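Side-chain contact in 3-oxo-glucose-6-phosphate:glutamate aminotransferase (Bacillus subtilis subsp. subtilis, PDB 4K2M), which catalyses the reversible pyridoxal phosphate-dependent transfer of an amino group from glutamate to 3-dehydro-glucose 6-phosphate, giving kanosamine 6-phosphate: residues L77-N80 and D81-E84. Residues are numbered along the deposited sequence; the frame is centred on the assembly and turned at random.
Sequences LITN and DEVE
Thr79 and Glu82 form a capping box at the start of helix 80-93, with Thr79 as the N-cap. The box closes through two reciprocal bonds: Glu82 N donates to Thr79 OG1 at 3.2 Å, and Thr79 N returns a nearly straight bond to Glu82 OE1 at 2.9 Å. That second donor comes from above the carboxylate plane, 42° out of it. With chi1 at 65°, Thr79 turns OG1 to the Glu82 amide; the same oxygen lies 3.1 Å from Glu82 OE1. The other carboxylate oxygen, OE2, makes a salt bridge with Arg308, so the glutamate ties the helix start to helix 299-308. Regular helix bonding takes over at once, Val83 N reaching Thr79 O and Glu84 N reaching Asn80 O.

The apolar contact lies beside the box. Ile78 holds CG1 anti to its backbone N (chi1 -174°), which brings CG1 to within 3.8 Å of Glu82 CB, the two side chains running at a slant to each other. Leu94 of the second subunit packs on both Ile78 and Val83, placing this patch at the dimer interface. The Ile78 and Val83 side chains cross at about a right angle, Ile78 CD1 touching Val83 CG2 at 3.8 Å.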
loop_
_atom_site.group_PDB
_atom_site.type_symbol
_atom_site.label_atom_id
_atom_site.label_comp_id
_atom_site.label_asym_id
_atom_site.label_seq_id
_atom_site.Cartn_x
_atom_site.Cartn_y
_atom_site.Cartn_z
ATOM N N LEU A 77 -2.544 8.620 -19.504
ATOM C CA LEU A 77 -2.900 9.317 -18.275
ATOM C C LEU A 77 -1.678 9.959 -17.622
ATOM O O LEU A 77 -1.802 10.703 -16.649
ATOM C CB LEU A 77 -3.593 8.377 -17.287
ATOM C CG LEU A 77 -4.990 7.936 -17.699
ATOM C CD1 LEU A 77 -5.582 6.983 -16.664
ATOM C CD2 LEU A 77 -5.878 9.155 -17.866
ATOM N N ILE A 78 -0.494 9.672 -18.147
ATOM C CA ILE A 78 0.701 10.307 -17.619
ATOM C C ILE A 78 1.456 10.891 -18.808
ATOM O O ILE A 78 1.703 10.190 -19.779
ATOM C CB ILE A 78 1.555 9.328 -16.769
ATOM C CG1 ILE A 78 2.730 10.065 -16.116
ATOM C CG2 ILE A 78 2.047 8.134 -17.594
ATOM C CD1 ILE A 78 3.656 9.147 -15.292
ATOM N N THR A 79 1.774 12.182 -18.752
ATOM C CA THR A 79 2.390 12.866 -19.904
ATOM C C THR A 79 3.896 12.732 -19.897
ATOM O O THR A 79 4.484 12.354 -18.875
ATOM C CB THR A 79 2.028 14.364 -19.925
ATOM O OG1 THR A 79 2.606 15.010 -18.780
ATOM C CG2 THR A 79 0.514 14.538 -19.895
ATOM N N ASN A 80 4.537 13.038 -21.025
ATOM C CA ASN A 80 5.989 12.978 -21.067
ATOM C C ASN A 80 6.607 13.943 -20.058
ATOM O O ASN A 80 7.628 13.640 -19.439
ATOM C CB ASN A 80 6.518 13.270 -22.483
ATOM C CG ASN A 80 6.227 12.146 -23.468
ATOM O OD1 ASN A 80 5.977 11.006 -23.076
ATOM N ND2 ASN A 80 6.268 12.469 -24.763
ATOM N N ASP A 81 6.000 15.115 -19.890
ATOM C CA ASP A 81 6.526 16.089 -18.935
ATOM C C ASP A 81 6.461 15.568 -17.493
ATOM O O ASP A 81 7.371 15.793 -16.688
ATOM C CB ASP A 81 5.815 17.438 -19.065
ATOM C CG ASP A 81 6.298 18.248 -20.274
ATOM O OD1 ASP A 81 7.275 17.826 -20.938
ATOM O OD2 ASP A 81 5.699 19.312 -20.545
ATOM N N GLU A 82 5.393 14.856 -17.169
ATOM C CA GLU A 82 5.290 14.273 -15.832
ATOM C C GLU A 82 6.378 13.236 -15.629
ATOM O O GLU A 82 7.024 13.200 -14.572
ATOM C CB GLU A 82 3.910 13.645 -15.615
ATOM C CG GLU A 82 2.792 14.658 -15.445
ATOM C CD GLU A 82 1.429 14.002 -15.412
ATOM O OE1 GLU A 82 0.848 13.792 -16.500
ATOM O OE2 GLU A 82 0.943 13.705 -14.300
ATOM N N VAL A 83 6.603 12.404 -16.643
ATOM C CA VAL A 83 7.607 11.346 -16.544
ATOM C C VAL A 83 8.968 11.967 -16.288
ATOM O O VAL A 83 9.734 11.485 -15.449
ATOM C CB VAL A 83 7.636 10.445 -17.796
ATOM C CG1 VAL A 83 8.838 9.504 -17.762
ATOM C CG2 VAL A 83 6.351 9.624 -17.881
ATOM N N GLU A 84 9.262 13.057 -16.992
ATOM C CA GLU A 84 10.525 13.757 -16.793
ATOM C C GLU A 84 10.652 14.313 -15.368
ATOM O O GLU A 84 11.689 14.124 -14.716
ATOM C CB GLU A 84 10.686 14.874 -17.839
ATOM C CG GLU A 84 11.964 15.683 -17.692
ATOM C CD GLU A 84 12.228 16.571 -18.901
ATOM O OE1 GLU A 84 11.407 16.550 -19.843
ATOM O OE2 GLU A 84 13.258 17.279 -18.912
#